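Local coordinates for PilM (Escherichia coli, PDB 3EOI), which is of unknown function but, as a member of the plasmid-encoded PilM family, is probably involved in pilus biogenesis, at residues D20-R23 and Y24-I28. Numbering follows the deposited sequence.
Sequences DFIR and YMNAI
With CG trans to the backbone N in both Phe21 (chi1 -172°) and Met25 (chi1 176°), two side chains one helical turn apart leave the same flank of helix 10-34 and meet. The sulfur SD of Met25 arrives near the plane of the Phe21 ring, 4.2 Å from CE1, in a Met-aromatic contact at the ring edge. The methyl CE turns off to one side and comes near CG1 of Ile22. Large apolar residues suit this flank because it lies against the sheet: Phe21 and Met25 both touch Trp122 of strand 119-123, and Phe21 also reaches Leu81 of helix 77-84.

On another flank, Tyr24 swings CG back beside its own backbone N, which brings the ring edge to the preceding turn, with CD1 3.1 Å from Asp20 O and that oxygen in the ring plane. The same carbonyl accepts the amide of Tyr24 at 3.0 Å (N to O), one of four i to i+4 bonds joining residues 20-23 to 24-28. Beyond the ring, the Tyr24 hydroxyl hydrogen-bonds the carbonyl of Pro53. Replacing Tyr24 by an alanine removes ring and hydroxyl, and would probably leave the Pro53 carbonyl without this partner and open a gap beside Leu52 and Val58.

Arg23 lies alongside Tyr24, its guanidinium inclined 59° to the ring, with NH2 4.0 Å from CE1. Arg23 NH2 makes a salt bridge to Asp20 OD1 at 2.8 Å, reaching it from above the carboxylate plane, while NH1 adds a weak bond to the same oxygen. Gln16 also binds OD1, and Asn57 holds OD2. The buried carboxylate is therefore gripped at both oxygens, and the nearby guanidinium would be expected to favour the ionised form of Asp20.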
ATOM      1  N   ASP A  20       8.492   4.094   2.135  1.00  8.49           N
ATOM      2  CA  ASP A  20       7.416   4.998   1.677  1.00  9.46           C
ATOM      3  C   ASP A  20       6.002   4.448   1.945  1.00  8.81           C
ATOM      4  O   ASP A  20       5.086   5.175   2.399  1.00  9.43           O
ATOM      5  CB  ASP A  20       7.519   5.314   0.182  1.00 12.75           C
ATOM      6  CG  ASP A  20       8.808   6.052  -0.186  1.00 15.88           C
ATOM      7  OD1 ASP A  20       9.490   6.537   0.726  1.00 17.01           O
ATOM      8  OD2 ASP A  20       9.080   6.202  -1.417  1.00 18.62           O
ATOM      9  N   PHE A  21       5.808   3.175   1.591  1.00  8.97           N
ATOM     10  CA  PHE A  21       4.532   2.496   1.841  1.00  8.02           C
ATOM     11  C   PHE A  21       4.169   2.639   3.345  1.00  8.01           C
ATOM     12  O   PHE A  21       3.020   2.979   3.744  1.00  8.90           O
ATOM     13  CB  PHE A  21       4.699   1.022   1.451  1.00  8.52           C
ATOM     14  CG  PHE A  21       3.428   0.208   1.457  1.00 10.15           C
ATOM     15  CD1 PHE A  21       2.781  -0.111   2.669  1.00  8.29           C
ATOM     16  CD2 PHE A  21       2.860  -0.240   0.246  1.00  8.75           C
ATOM     17  CE1 PHE A  21       1.625  -0.844   2.672  1.00 10.19           C
ATOM     18  CE2 PHE A  21       1.672  -1.061   0.256  1.00 11.06           C
ATOM     19  CZ  PHE A  21       1.049  -1.342   1.503  1.00 10.45           C
ATOM     20  N   ILE A  22       5.120   2.312   4.220  1.00  7.54           N
ATOM     21  CA  ILE A  22       4.773   2.273   5.645  1.00  9.36           C
ATOM     22  C   ILE A  22       4.452   3.683   6.127  1.00  9.74           C
ATOM     23  O   ILE A  22       3.521   3.886   6.934  1.00 10.53           O
ATOM     24  CB  ILE A  22       5.897   1.635   6.472  1.00 11.25           C
ATOM     25  CG1 ILE A  22       5.936   0.132   6.164  1.00 10.98           C
ATOM     26  CG2 ILE A  22       5.649   1.842   7.961  1.00 11.76           C
ATOM     27  CD1 ILE A  22       7.198  -0.526   6.537  1.00 14.29           C
ATOM     28  N   ARG A  23       5.194   4.660   5.621  1.00  8.70           N
ATOM     29  CA  ARG A  23       4.979   6.063   6.019  1.00 10.48           C
ATOM     30  C   ARG A  23       3.597   6.539   5.655  1.00 10.82           C
ATOM     31  O   ARG A  23       2.893   7.199   6.491  1.00 11.02           O
ATOM     32  CB  ARG A  23       6.015   6.942   5.331  1.00 10.90           C
ATOM     33  CG  ARG A  23       6.146   8.290   5.917  1.00 22.45           C
ATOM     34  CD  ARG A  23       7.452   8.883   5.455  1.00 15.04           C
ATOM     35  NE  ARG A  23       7.480   9.077   3.995  1.00 24.06           N
ATOM     36  CZ  ARG A  23       8.339   8.477   3.152  1.00 14.70           C
ATOM     37  NH1 ARG A  23       9.284   7.633   3.593  1.00 23.06           N
ATOM     38  NH2 ARG A  23       8.255   8.762   1.854  1.00 24.93           N
ATOM     39  N   TYR A  24       3.192   6.262   4.412  1.00  9.71           N
ATOM     40  CA  TYR A  24       1.859   6.658   3.944  1.00 10.25           C
ATOM     41  C   TYR A  24       0.751   5.860   4.625  1.00  8.95           C
ATOM     42  O   TYR A  24      -0.278   6.434   5.052  1.00  8.72           O
ATOM     43  CB  TYR A  24       1.747   6.565   2.402  1.00 14.08           C
ATOM     44  CG  TYR A  24       2.385   7.803   1.746  1.00 22.67           C
ATOM     45  CD1 TYR A  24       3.747   7.817   1.497  1.00 17.70           C
ATOM     46  CD2 TYR A  24       1.645   8.967   1.434  1.00 16.86           C
ATOM     47  CE1 TYR A  24       4.393   8.889   0.919  1.00 23.73           C
ATOM     48  CE2 TYR A  24       2.308  10.092   0.825  1.00 23.86           C
ATOM     49  CZ  TYR A  24       3.693  10.017   0.583  1.00 18.69           C
ATOM     50  OH  TYR A  24       4.468  11.059   0.063  1.00 24.23           O
ATOM     51  N   MET A  25       0.890   4.530   4.670  1.00  8.76           N
ATOM     52  CA  MET A  25      -0.011   3.683   5.455  1.00  9.18           C
ATOM     53  C   MET A  25      -0.265   4.274   6.867  1.00  9.21           C
ATOM     54  O   MET A  25      -1.417   4.479   7.279  1.00  7.93           O
ATOM     55  CB  MET A  25       0.562   2.252   5.574  1.00  9.36           C
ATOM     56  CG  MET A  25      -0.291   1.392   6.462  1.00 13.66           C
ATOM     57  SD  MET A  25       0.309  -0.376   6.588  1.00 11.29           S
ATOM     58  CE  MET A  25       1.788  -0.140   7.379  1.00 16.90           C
ATOM     59  N   ASN A  26       0.814   4.511   7.627  1.00  8.57           N
ATOM     60  CA  ASN A  26       0.670   5.049   9.015  1.00  9.65           C
ATOM     61  C   ASN A  26      -0.043   6.393   9.011  1.00  9.47           C
ATOM     62  O   ASN A  26      -0.936   6.655   9.844  1.00  9.85           O
ATOM     63  CB  ASN A  26       2.028   5.176   9.696  1.00 10.93           C
ATOM     64  CG  ASN A  26       2.483   3.881  10.295  1.00 12.54           C
ATOM     65  OD1 ASN A  26       1.666   3.096  10.758  1.00 13.29           O
ATOM     66  ND2 ASN A  26       3.778   3.637  10.259  1.00 13.14           N
ATOM     67  N   ALA A  27       0.297   7.255   8.063  1.00  8.90           N
ATOM     68  CA  ALA A  27      -0.365   8.582   8.038  1.00  8.10           C
ATOM     69  C   ALA A  27      -1.863   8.495   7.724  1.00  7.92           C
ATOM     70  O   ALA A  27      -2.707   9.206   8.344  1.00  8.71           O
ATOM     71  CB  ALA A  27       0.326   9.492   7.059  1.00 11.00           C
ATOM     72  N   ILE A  28      -2.196   7.613   6.791  1.00  7.51           N
ATOM     73  CA  ILE A  28      -3.585   7.377   6.445  1.00  8.58           C
ATOM     74  C   ILE A  28      -4.370   6.736   7.569  1.00  9.26           C
ATOM     75  O   ILE A  28      -5.480   7.197   7.928  1.00  9.29           O
ATOM     76  CB  ILE A  28      -3.603   6.435   5.213  1.00  8.73           C
ATOM     77  CG1 ILE A  28      -3.149   7.256   4.020  1.00  9.55           C
ATOM     78  CG2 ILE A  28      -5.003   5.934   4.959  1.00 10.99           C
ATOM     79  CD1 ILE A  28      -2.861   6.439   2.751  1.00  7.85           C
TER